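Local coordinates for protein 3-hydroxyisobutyrate dehydrogenase (Thermus thermophilus, PDB 2CVZ) that probably catalyses the NADP-dependent oxidation of 3-hydroxyisobutyrate in valine catabolism, and is seen here with NADPH bound, at residues G10-P15 and G118-A123; P64-V69 and S91-A96; T84-A89 and V109-A114; K165-A170 and G237-V242. All coordinates share one frame; numbering follows the deposited sequence.

How the interactions relate
Three of the four contacts belong to the nucleotide-binding domain, and interaction 4 lies in the helical part that follows it in the chain. Interaction 3 pairs two neighbouring parallel strands of the central sheet; interaction 2 joins the turns that start helices 66-76 and 94-105, about 12 Å away between centres, and touches it through Val69. Both fall, along the chain, between the two halves of interaction 1, where the start of helix 13-23 meets helix 119-125. Interactions 1 and 2, with centres about 18 Å apart, both hold NADPH. Interaction 4 comes last and meets interaction 2 through Lys165 and Ile238, bringing the helical part against the cofactor domain.

Interaction 1: G10-P15 and G118-A123; sequences GAMGYP and GGTSGA. With NDP (NADPH dihydro-nicotinamide-adenine-dinucleotide phosphate), chain G.
The selenomethionine side chain of Met12 lies over the start of helix 119-125, its SE 3.6 Å from Gly119 O and its CE 4.0 Å from Ala123 CB. With CG beside the backbone N (chi1 -65°), Met12 CG lies by the nicotinamide, 3.5 Å from NDP C3N; bends at chi2 and chi3 then carry the selenium and methyl to the helix. The chain therefore fills the angle between the cofactor ring and the helix. One turn further on, Pro15 CG presses on Ala123 CB at 3.6 Å. Thr120 adds its methyl CG2, which touches Ala11 CB and the carbonyl oxygen Ala11 O. No hydrogen bond crosses between the segments, so they meet through van der Waals contact alone. The polar work goes to the cofactor: Ala11 N donates to NDP O1A at 2.9 Å in a nearly straight bond (174°), and Met12 N donates to NDP O2N, one amide for each phosphate of the bridge. Helix 13-23 begins just beyond, and its N-terminal end would probably help to stabilise the negative charge. Together with Gly10 and Gly13, this turn fits the glycine-rich GxGxxG loop of a Rossmann-type dinucleotide-binding fold.

Interaction 2: P64-V69 and S91-A96; sequences PTTREV and SGEPEA. With NDP (NADPH dihydro-nicotinamide-adenine-dinucleotide phosphate), chain G.
The rim of the NADPH pocket beside the nicotinamide ribose is built here from two turns, each leading into a helix. Thr66 joins them: its OG1 accepts from Glu93 N at 2.9 Å, with an N-H...O angle of 163°, and sits 3.2 Å from Gly92 CA. The same torsion that places OG1 (chi1 -60°) leaves the methyl CG2 anti to the backbone N, where it packs on Ala96 CB, in the first turn of helix 94-105. The hydroxyl thus grips the backbone just before that helix, while the methyl rests on the helix itself. A water adds a second link, accepting from Thr66 N and donating to Ser91 O, and another donates to Glu93 OE2 while receiving a weak bond from Arg67 N. Helix 66-76 opens with a capping box: Thr65 is the N-cap, its OG1 accepting from Arg67 N, and Glu68 folds back so that OE1 takes both Thr65 N and Thr65 OG1, the latter at 2.6 Å. Two donors on OE1 probably limit the carboxylate's rotation. Glu68 CG itself lies 3.6 Å from NDP N6A of the adenine, and the Pro64 ring lies by the adenosine part, CD 3.2 Å from NDP O4B. Toward the nicotinamide end, Ser91 N donates to NDP O3D at 3.1 Å, and Pro64 O stands 2.9 Å from the same hydroxyl oxygen. Lys234 of helix 229-243 reaches in from the helical part to hydrogen-bond Ser91 O.

Interaction 3: T84-A89 and V109-A114; sequences TYWVDA and VTYLDA
Tyr111 reaches diagonally across to Asp88 on the neighbouring strand, its OH donating to OD2 at 2.6 Å. The carboxylate oxygen accepts on its anti lone pair and lies in the plane of the phenol ring, at its edge, while the carboxylate plane is turned 61° from the ring. With Tyr111 CG anti to the backbone N (chi1 175°), the ring lies near Asp88, whose CB is 3.4 Å from Tyr111 CE1. Trp86 leaves the same face of the sheet as these two and meets the tyrosine obliquely, CD1 to CD1 at 4.0 Å with the planes 35° apart. The other face holds Tyr85, Thr110 and Val87: the ring atom Tyr85 CD1 touches Thr110 CB at 3.6 Å, and Val87 CG1 also touches Ala114 CB, just past the strand, at 3.6 Å. A water bridges Thr84 O and Thr110 OG1.

What sets these neighbours level is the backbone, five hydrogen bonds in parallel register running from Thr110 N to Thr84 O through to Ala114 N to Asp88 O, the last 2.7 Å long. Further out, Thr61 OG1 bonds both Asp88 OD1 and Trp86 NE1, and His162 NE2 bonds Tyr111 OH, so the buried polar ends have partners beyond the two strands. The contact closes a beta-alpha-beta crossover: helix 94-105 connects the strands and packs on Trp86 and Tyr111, helix 66-76 lies against Trp86 and Asp88, helix 136-142 backs Tyr85, Thr110 and Leu112, and strand 58-61 continues the sheet beyond 85-88.

Interaction 4: K165-A170 and G237-V242; sequences KAINNA and GIAMGV
Ala166 and Ala239 sit where the two helices come nearest, their CA atoms 4.8 Å apart, and with Ile167 they bury the largest areas of this contact. Ala239 CB rests 3.6 Å from Ala166 O, touching the backbone of the other helix, and also meets Ala170 CB at 3.9 Å. In return Ala166 CB fits against Ile238 CG2 at 3.7 Å, close to Ala239 N. Such small side chains let the segment axes approach to 8.1 Å while crossing at -114°. Ile167 extends the interface to one flank: with CG1 beside the backbone N (chi1 -68°) and a further bend at chi2, CD1 swings back to Val242 CG1, 4.0 Å away. Beside these apolar residues helix 160-188 carries a polar cluster: Asn169 OD1 accepts from both Lys165 NZ, at 2.9 Å, and Asn168 ND2. Lys165 NZ also bonds Val116 O, and the second subunit packs its Leu186 on Ile167. Between the segments themselves there is no hydrogen bond or salt bridge; the fit of methyl groups and branched aliphatic chains joins these helices, while Lys165 touches the bound NADPH and Asn168 hydrogen-bonds Ser204 and Gly205 of the second subunit.

Interaction 1: G10-P15 and G118-A123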
# COMPACT_ATOMS: atom_id res chain seq x y z
N GLY C 10 -0.14 -32.34 -15.25
CA GLY C 10 -0.90 -31.13 -15.49
C GLY C 10 -0.28 -30.24 -16.56
O GLY C 10 0.47 -30.72 -17.42
N ALA C 11 -0.60 -28.95 -16.52
CA ALA C 11 -0.08 -28.00 -17.49
C ALA C 11 1.44 -28.13 -17.56
O ALA C 11 2.03 -28.09 -18.64
CB ALA C 11 -0.46 -26.58 -17.08
N MSE C 12 2.06 -28.28 -16.39
CA MSE C 12 3.51 -28.41 -16.30
C MSE C 12 3.97 -29.86 -16.35
O MSE C 12 4.88 -30.20 -17.11
CB MSE C 12 4.01 -27.78 -15.01
CG MSE C 12 3.81 -26.29 -14.92
SE MSE C 12 4.75 -25.32 -16.31
CE MSE C 12 6.55 -25.64 -15.69
N GLY C 13 3.34 -30.71 -15.54
CA GLY C 13 3.72 -32.11 -15.48
C GLY C 13 3.66 -32.90 -16.78
O GLY C 13 4.55 -33.71 -17.06
N TYR C 14 2.62 -32.68 -17.57
CA TYR C 14 2.48 -33.41 -18.83
C TYR C 14 3.72 -33.24 -19.71
O TYR C 14 4.38 -34.23 -20.04
CB TYR C 14 1.22 -32.93 -19.56
CG TYR C 14 0.77 -33.84 -20.69
CD1 TYR C 14 0.02 -34.99 -20.44
CD2 TYR C 14 1.12 -33.56 -22.01
CE1 TYR C 14 -0.38 -35.84 -21.48
CE2 TYR C 14 0.73 -34.39 -23.05
CZ TYR C 14 -0.01 -35.52 -22.78
OH TYR C 14 -0.39 -36.34 -23.83
N PRO C 15 4.05 -32.01 -20.11
CA PRO C 15 5.25 -31.85 -20.96
C PRO C 15 6.55 -32.24 -20.26
O PRO C 15 7.44 -32.81 -20.87
CB PRO C 15 5.20 -30.37 -21.35
CG PRO C 15 4.49 -29.73 -20.20
CD PRO C 15 3.38 -30.71 -19.91
N GLY C 118 9.61 -21.08 -15.95
CA GLY C 118 9.74 -21.10 -17.39
C GLY C 118 8.39 -21.21 -18.07
O GLY C 118 8.27 -21.01 -19.28
N GLY C 119 7.36 -21.52 -17.28
CA GLY C 119 6.02 -21.63 -17.82
C GLY C 119 5.82 -22.88 -18.66
O GLY C 119 6.72 -23.71 -18.79
N THR C 120 4.63 -23.03 -19.24
CA THR C 120 4.34 -24.19 -20.06
C THR C 120 5.23 -24.21 -21.30
O THR C 120 5.57 -25.29 -21.80
CB THR C 120 2.85 -24.23 -20.48
OG1 THR C 120 2.48 -22.99 -21.08
CG2 THR C 120 1.97 -24.49 -19.26
N SER C 121 5.61 -23.04 -21.80
CA SER C 121 6.46 -22.96 -22.98
C SER C 121 7.85 -23.51 -22.66
O SER C 121 8.47 -24.17 -23.49
CB SER C 121 6.58 -21.51 -23.47
OG SER C 121 7.21 -20.70 -22.49
N GLY C 122 8.33 -23.21 -21.45
CA GLY C 122 9.64 -23.70 -21.05
C GLY C 122 9.59 -25.20 -20.83
O GLY C 122 10.54 -25.92 -21.15
N ALA C 123 8.47 -25.67 -20.30
CA ALA C 123 8.29 -27.09 -20.05
C ALA C 123 8.29 -27.86 -21.37
O ALA C 123 8.89 -28.92 -21.48
CB ALA C 123 6.98 -27.33 -19.32
PA NDP G . -2.51 -28.01 -13.18
O1A NDP G . -2.46 -27.94 -14.61
O2A NDP G . -3.66 -27.47 -12.36
O5B NDP G . -2.27 -29.58 -12.80
C5B NDP G . -2.31 -30.00 -11.43
C4B NDP G . -2.04 -31.50 -11.51
O4B NDP G . -2.11 -31.98 -10.15
C3B NDP G . -2.97 -32.32 -12.34
O3B NDP G . -2.23 -33.39 -12.97
C2B NDP G . -3.93 -32.89 -11.37
O2B NDP G . -4.68 -34.05 -11.75
C1B NDP G . -3.06 -33.04 -10.16
N9A NDP G . -3.84 -33.06 -8.89
C8A NDP G . -4.64 -32.04 -8.33
N7A NDP G . -5.17 -32.43 -7.19
C5A NDP G . -4.73 -33.71 -6.98
C6A NDP G . -4.94 -34.66 -5.96
N6A NDP G . -5.71 -34.37 -4.91
N1A NDP G . -4.34 -35.88 -6.05
C2A NDP G . -3.56 -36.17 -7.12
N3A NDP G . -3.30 -35.34 -8.13
C4A NDP G . -3.92 -34.11 -8.00
O3 NDP G . -1.20 -27.39 -12.55
PN NDP G . 0.15 -26.73 -13.09
O1N NDP G . -0.24 -25.54 -13.85
O2N NDP G . 0.85 -27.87 -13.77
O5D NDP G . 0.90 -26.45 -11.71
C5D NDP G . 1.37 -27.53 -10.84
C4D NDP G . 2.47 -26.92 -9.91
O4D NDP G . 3.43 -26.29 -10.75
C3D NDP G . 1.91 -25.82 -9.02
O3D NDP G . 2.52 -25.91 -7.72
C2D NDP G . 2.23 -24.54 -9.75
O2D NDP G . 2.19 -23.45 -8.85
C1D NDP G . 3.66 -24.95 -10.29
N1N NDP G . 4.15 -24.16 -11.46
C2N NDP G . 3.22 -23.85 -12.49
C3N NDP G . 3.74 -23.09 -13.62
C7N NDP G . 2.86 -22.73 -14.74
O7N NDP G . 3.12 -21.83 -15.56
N7N NDP G . 1.70 -23.39 -14.92
C4N NDP G . 5.09 -22.71 -13.62
C5N NDP G . 5.96 -23.02 -12.61
C6N NDP G . 5.49 -23.75 -11.53
P2B NDP G . -5.94 -34.02 -12.66
O1X NDP G . -6.66 -35.24 -12.25
O2X NDP G . -5.49 -34.04 -14.08
O3X NDP G . -6.75 -32.76 -12.37

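Interaction 2: P64-V69 and S91-A96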
# COMPACT_ATOMS: atom_id res chain seq x y z
N PRO C 64 -0.57 -29.33 -7.36
CA PRO C 64 -0.94 -27.97 -6.96
C PRO C 64 -0.20 -27.44 -5.74
O PRO C 64 0.46 -26.40 -5.81
CB PRO C 64 -2.45 -28.08 -6.72
CG PRO C 64 -2.86 -29.14 -7.68
CD PRO C 64 -1.77 -30.18 -7.50
N THR C 65 -0.31 -28.15 -4.62
CA THR C 65 0.34 -27.73 -3.39
C THR C 65 0.94 -28.89 -2.62
O THR C 65 0.71 -30.06 -2.93
CB THR C 65 -0.67 -27.03 -2.45
OG1 THR C 65 -1.60 -28.00 -1.95
CG2 THR C 65 -1.42 -25.95 -3.18
N THR C 66 1.72 -28.57 -1.59
CA THR C 66 2.35 -29.59 -0.76
C THR C 66 1.29 -30.52 -0.18
O THR C 66 1.57 -31.67 0.17
CB THR C 66 3.16 -28.93 0.38
OG1 THR C 66 4.17 -28.09 -0.19
CG2 THR C 66 3.83 -30.00 1.25
N ARG C 67 0.06 -30.02 -0.09
CA ARG C 67 -1.04 -30.81 0.45
C ARG C 67 -1.25 -32.07 -0.39
O ARG C 67 -1.35 -33.18 0.15
CB ARG C 67 -2.33 -29.98 0.45
CG ARG C 67 -3.44 -30.58 1.28
CD ARG C 67 -4.69 -29.73 1.22
NE ARG C 67 -5.61 -30.05 2.31
CZ ARG C 67 -5.33 -29.87 3.59
NH1 ARG C 67 -4.15 -29.37 3.95
NH2 ARG C 67 -6.22 -30.19 4.52
N GLU C 68 -1.31 -31.90 -1.71
CA GLU C 68 -1.49 -33.03 -2.61
C GLU C 68 -0.24 -33.92 -2.62
O GLU C 68 -0.34 -35.13 -2.80
CB GLU C 68 -1.79 -32.55 -4.03
CG GLU C 68 -3.15 -31.89 -4.19
CD GLU C 68 -3.25 -30.57 -3.44
OE1 GLU C 68 -2.44 -29.67 -3.73
OE2 GLU C 68 -4.14 -30.45 -2.58
N VAL C 69 0.92 -33.31 -2.44
CA VAL C 69 2.17 -34.07 -2.41
C VAL C 69 2.11 -34.98 -1.19
O VAL C 69 2.56 -36.13 -1.24
CB VAL C 69 3.40 -33.14 -2.28
CG1 VAL C 69 4.67 -33.98 -2.21
CG2 VAL C 69 3.46 -32.19 -3.46
N SER C 91 5.32 -26.19 -6.48
CA SER C 91 5.76 -24.94 -5.86
C SER C 91 5.15 -25.13 -4.47
O SER C 91 4.00 -24.76 -4.23
CB SER C 91 5.15 -23.73 -6.56
OG SER C 91 5.74 -23.55 -7.84
N GLY C 92 5.93 -25.72 -3.57
CA GLY C 92 5.44 -26.01 -2.24
C GLY C 92 5.87 -25.13 -1.08
O GLY C 92 6.55 -24.12 -1.26
N GLU C 93 5.45 -25.54 0.11
CA GLU C 93 5.75 -24.82 1.35
C GLU C 93 7.02 -25.36 1.99
O GLU C 93 7.15 -26.56 2.21
CB GLU C 93 4.58 -24.97 2.32
CG GLU C 93 3.27 -24.38 1.83
CD GLU C 93 2.11 -24.71 2.74
OE1 GLU C 93 2.27 -24.61 3.97
OE2 GLU C 93 1.03 -25.07 2.22
N PRO C 94 7.97 -24.47 2.31
CA PRO C 94 9.23 -24.87 2.94
C PRO C 94 9.10 -25.76 4.17
O PRO C 94 9.65 -26.87 4.20
CB PRO C 94 9.89 -23.53 3.26
CG PRO C 94 9.43 -22.66 2.13
CD PRO C 94 7.96 -23.02 2.04
N GLU C 95 8.37 -25.30 5.18
CA GLU C 95 8.22 -26.07 6.41
C GLU C 95 7.49 -27.40 6.23
O GLU C 95 7.97 -28.43 6.70
CB GLU C 95 7.51 -25.23 7.47
CG GLU C 95 7.77 -25.71 8.89
CD GLU C 95 9.26 -25.88 9.17
OE1 GLU C 95 10.02 -24.91 8.94
OE2 GLU C 95 9.67 -26.97 9.62
N ALA C 96 6.35 -27.39 5.56
CA ALA C 96 5.59 -28.61 5.35
C ALA C 96 6.43 -29.61 4.55
O ALA C 96 6.32 -30.82 4.73
CB ALA C 96 4.30 -28.31 4.61
PA NDP G . -2.51 -28.01 -13.18
O1A NDP G . -2.46 -27.94 -14.61
O2A NDP G . -3.66 -27.47 -12.36
O5B NDP G . -2.27 -29.58 -12.80
C5B NDP G . -2.31 -30.00 -11.43
C4B NDP G . -2.04 -31.50 -11.51
O4B NDP G . -2.11 -31.98 -10.15
C3B NDP G . -2.97 -32.32 -12.34
O3B NDP G . -2.23 -33.39 -12.97
C2B NDP G . -3.93 -32.89 -11.37
O2B NDP G . -4.68 -34.05 -11.75
C1B NDP G . -3.06 -33.04 -10.16
N9A NDP G . -3.84 -33.06 -8.89
C8A NDP G . -4.64 -32.04 -8.33
N7A NDP G . -5.17 -32.43 -7.19
C5A NDP G . -4.73 -33.71 -6.98
C6A NDP G . -4.94 -34.66 -5.96
N6A NDP G . -5.71 -34.37 -4.91
N1A NDP G . -4.34 -35.88 -6.05
C2A NDP G . -3.56 -36.17 -7.12
N3A NDP G . -3.30 -35.34 -8.13
C4A NDP G . -3.92 -34.11 -8.00
O3 NDP G . -1.20 -27.39 -12.55
PN NDP G . 0.15 -26.73 -13.09
O1N NDP G . -0.24 -25.54 -13.85
O2N NDP G . 0.85 -27.87 -13.77
O5D NDP G . 0.90 -26.45 -11.71
C5D NDP G . 1.37 -27.53 -10.84
C4D NDP G . 2.47 -26.92 -9.91
O4D NDP G . 3.43 -26.29 -10.75
C3D NDP G . 1.91 -25.82 -9.02
O3D NDP G . 2.52 -25.91 -7.72
C2D NDP G . 2.23 -24.54 -9.75
O2D NDP G . 2.19 -23.45 -8.85
C1D NDP G . 3.66 -24.95 -10.29
N1N NDP G . 4.15 -24.16 -11.46
C2N NDP G . 3.22 -23.85 -12.49
C3N NDP G . 3.74 -23.09 -13.62
C7N NDP G . 2.86 -22.73 -14.74
O7N NDP G . 3.12 -21.83 -15.56
N7N NDP G . 1.70 -23.39 -14.92
C4N NDP G . 5.09 -22.71 -13.62
C5N NDP G . 5.96 -23.02 -12.61
C6N NDP G . 5.49 -23.75 -11.53
P2B NDP G . -5.94 -34.02 -12.66
O1X NDP G . -6.66 -35.24 -12.25
O2X NDP G . -5.49 -34.04 -14.08
O3X NDP G . -6.75 -32.76 -12.37
O HOH W 1 2.26 -25.46 -1.97
O HOH W 2 -0.17 -27.02 1.02

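Interaction 3: T84-A89 and V109-A114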
# COMPACT_ATOMS: atom_id res chain seq x y z
N THR C 84 15.57 -44.64 -2.89
CA THR C 84 14.81 -43.90 -3.90
C THR C 84 14.88 -42.40 -3.64
O THR C 84 15.10 -41.95 -2.51
CB THR C 84 13.32 -44.33 -3.90
OG1 THR C 84 13.21 -45.72 -4.23
CG2 THR C 84 12.52 -43.52 -4.91
N TYR C 85 14.69 -41.62 -4.70
CA TYR C 85 14.72 -40.17 -4.59
C TYR C 85 13.37 -39.60 -4.99
O TYR C 85 12.71 -40.10 -5.90
CB TYR C 85 15.81 -39.60 -5.49
CG TYR C 85 17.21 -39.97 -5.04
CD1 TYR C 85 17.84 -39.25 -4.03
CD2 TYR C 85 17.88 -41.05 -5.61
CE1 TYR C 85 19.12 -39.60 -3.60
CE2 TYR C 85 19.16 -41.41 -5.19
CZ TYR C 85 19.77 -40.68 -4.18
OH TYR C 85 21.03 -41.03 -3.76
N TRP C 86 12.95 -38.55 -4.28
CA TRP C 86 11.69 -37.90 -4.55
C TRP C 86 11.99 -36.47 -4.95
O TRP C 86 12.38 -35.65 -4.12
CB TRP C 86 10.79 -37.92 -3.31
CG TRP C 86 9.36 -37.53 -3.58
CD1 TRP C 86 8.93 -36.36 -4.15
CD2 TRP C 86 8.19 -38.30 -3.30
NE1 TRP C 86 7.55 -36.37 -4.24
CE2 TRP C 86 7.08 -37.55 -3.73
CE3 TRP C 86 7.97 -39.56 -2.73
CZ2 TRP C 86 5.76 -38.01 -3.61
CZ3 TRP C 86 6.66 -40.03 -2.61
CH2 TRP C 86 5.57 -39.25 -3.05
N VAL C 87 11.81 -36.17 -6.24
CA VAL C 87 12.06 -34.83 -6.77
C VAL C 87 10.71 -34.14 -6.89
O VAL C 87 9.90 -34.47 -7.76
CB VAL C 87 12.74 -34.91 -8.15
CG1 VAL C 87 12.96 -33.50 -8.71
CG2 VAL C 87 14.08 -35.64 -8.03
N ASP C 88 10.47 -33.17 -6.01
CA ASP C 88 9.20 -32.46 -5.99
C ASP C 88 9.24 -31.11 -6.72
O ASP C 88 9.79 -30.13 -6.21
CB ASP C 88 8.77 -32.27 -4.53
CG ASP C 88 7.37 -31.71 -4.41
OD1 ASP C 88 6.59 -31.85 -5.37
OD2 ASP C 88 7.05 -31.15 -3.34
N ALA C 89 8.63 -31.08 -7.91
CA ALA C 89 8.59 -29.87 -8.73
C ALA C 89 7.40 -28.98 -8.39
O ALA C 89 7.16 -27.96 -9.05
CB ALA C 89 8.56 -30.25 -10.21
N VAL C 109 13.92 -42.88 1.70
CA VAL C 109 13.68 -42.05 0.52
C VAL C 109 14.19 -40.63 0.76
O VAL C 109 13.91 -40.03 1.80
CB VAL C 109 12.17 -41.99 0.18
CG1 VAL C 109 11.94 -41.04 -1.00
CG2 VAL C 109 11.67 -43.38 -0.16
N THR C 110 14.92 -40.09 -0.20
CA THR C 110 15.47 -38.75 -0.09
C THR C 110 14.66 -37.73 -0.88
O THR C 110 14.61 -37.77 -2.11
CB THR C 110 16.93 -38.71 -0.57
OG1 THR C 110 17.71 -39.62 0.22
CG2 THR C 110 17.51 -37.31 -0.42
N TYR C 111 14.04 -36.80 -0.15
CA TYR C 111 13.22 -35.75 -0.75
C TYR C 111 14.06 -34.54 -1.10
O TYR C 111 14.99 -34.17 -0.38
CB TYR C 111 12.12 -35.33 0.22
CG TYR C 111 11.27 -34.16 -0.26
CD1 TYR C 111 10.06 -34.37 -0.93
CD2 TYR C 111 11.66 -32.84 -0.02
CE1 TYR C 111 9.27 -33.30 -1.36
CE2 TYR C 111 10.88 -31.76 -0.44
CZ TYR C 111 9.69 -32.00 -1.11
OH TYR C 111 8.90 -30.94 -1.50
N LEU C 112 13.72 -33.91 -2.22
CA LEU C 112 14.40 -32.71 -2.68
C LEU C 112 13.35 -31.79 -3.26
O LEU C 112 12.53 -32.22 -4.07
CB LEU C 112 15.41 -33.04 -3.78
CG LEU C 112 16.63 -33.90 -3.43
CD1 LEU C 112 17.44 -34.16 -4.68
CD2 LEU C 112 17.47 -33.19 -2.39
N ASP C 113 13.31 -30.53 -2.82
CA ASP C 113 12.34 -29.63 -3.42
C ASP C 113 12.99 -29.12 -4.70
O ASP C 113 14.14 -28.67 -4.69
CB ASP C 113 11.93 -28.46 -2.50
CG ASP C 113 13.07 -27.91 -1.66
OD1 ASP C 113 13.11 -26.68 -1.47
OD2 ASP C 113 13.90 -28.70 -1.16
N ALA C 114 12.28 -29.25 -5.81
CA ALA C 114 12.81 -28.82 -7.09
C ALA C 114 11.79 -28.04 -7.91
O ALA C 114 11.49 -28.41 -9.05
CB ALA C 114 13.29 -30.04 -7.87
O HOH W 3 17.65 -42.06 -0.83

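Interaction 4: K165-A170 and G237-V242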
# COMPACT_ATOMS: atom_id res chain seq x y z
N LYS C 165 11.59 -20.07 -5.03
CA LYS C 165 10.53 -20.09 -6.03
C LYS C 165 9.43 -19.11 -5.64
O LYS C 165 8.95 -18.35 -6.48
CB LYS C 165 9.94 -21.50 -6.16
CG LYS C 165 8.69 -21.59 -7.06
CD LYS C 165 8.96 -21.09 -8.49
CE LYS C 165 7.70 -21.19 -9.35
NZ LYS C 165 7.88 -20.59 -10.70
N ALA C 166 9.04 -19.13 -4.37
CA ALA C 166 7.99 -18.24 -3.89
C ALA C 166 8.38 -16.78 -4.07
O ALA C 166 7.58 -15.96 -4.53
CB ALA C 166 7.69 -18.52 -2.41
N ILE C 167 9.62 -16.44 -3.73
CA ILE C 167 10.07 -15.07 -3.88
C ILE C 167 10.12 -14.70 -5.36
O ILE C 167 9.75 -13.59 -5.74
CB ILE C 167 11.45 -14.86 -3.22
CG1 ILE C 167 11.30 -14.97 -1.70
CG2 ILE C 167 12.01 -13.49 -3.58
CD1 ILE C 167 10.28 -14.01 -1.11
N ASN C 168 10.59 -15.62 -6.20
CA ASN C 168 10.65 -15.35 -7.63
C ASN C 168 9.26 -14.99 -8.16
O ASN C 168 9.10 -14.02 -8.90
CB ASN C 168 11.17 -16.57 -8.39
CG ASN C 168 11.02 -16.42 -9.89
OD1 ASN C 168 11.77 -15.68 -10.54
ND2 ASN C 168 10.03 -17.10 -10.46
N ASN C 169 8.26 -15.77 -7.78
CA ASN C 169 6.90 -15.50 -8.25
C ASN C 169 6.33 -14.23 -7.64
O ASN C 169 5.47 -13.59 -8.23
CB ASN C 169 6.00 -16.71 -7.98
CG ASN C 169 6.10 -17.75 -9.09
OD1 ASN C 169 7.19 -17.99 -9.63
ND2 ASN C 169 4.98 -18.36 -9.43
N ALA C 170 6.80 -13.86 -6.45
CA ALA C 170 6.34 -12.62 -5.84
C ALA C 170 6.89 -11.47 -6.69
O ALA C 170 6.20 -10.47 -6.92
CB ALA C 170 6.84 -12.51 -4.40
N GLY C 237 1.16 -16.49 -1.24
CA GLY C 237 0.90 -16.86 0.14
C GLY C 237 2.14 -17.47 0.76
O GLY C 237 2.48 -17.19 1.91
N ILE C 238 2.83 -18.30 -0.01
CA ILE C 238 4.05 -18.94 0.46
C ILE C 238 5.14 -17.88 0.62
O ILE C 238 5.94 -17.93 1.56
CB ILE C 238 4.53 -20.03 -0.53
CG1 ILE C 238 3.46 -21.12 -0.65
CG2 ILE C 238 5.85 -20.63 -0.06
CD1 ILE C 238 3.77 -22.17 -1.70
N ALA C 239 5.16 -16.91 -0.29
CA ALA C 239 6.14 -15.84 -0.23
C ALA C 239 5.96 -15.02 1.05
O ALA C 239 6.94 -14.57 1.65
CB ALA C 239 6.02 -14.94 -1.45
N MSE C 240 4.71 -14.83 1.47
CA MSE C 240 4.44 -14.07 2.69
C MSE C 240 5.03 -14.84 3.88
O MSE C 240 5.48 -14.24 4.86
CB MSE C 240 2.93 -13.89 2.90
CG MSE C 240 2.22 -13.11 1.78
SE MSE C 240 3.01 -11.39 1.38
CE MSE C 240 4.10 -11.91 -0.14
N GLY C 241 5.02 -16.16 3.79
CA GLY C 241 5.57 -16.99 4.85
C GLY C 241 7.07 -16.82 4.91
O GLY C 241 7.67 -16.90 5.98
N VAL C 242 7.69 -16.59 3.76
CA VAL C 242 9.13 -16.39 3.70
C VAL C 242 9.46 -15.04 4.33
O VAL C 242 10.46 -14.91 5.04
CB VAL C 242 9.64 -16.44 2.25
CG1 VAL C 242 11.13 -16.13 2.21
CG2 VAL C 242 9.36 -17.82 1.65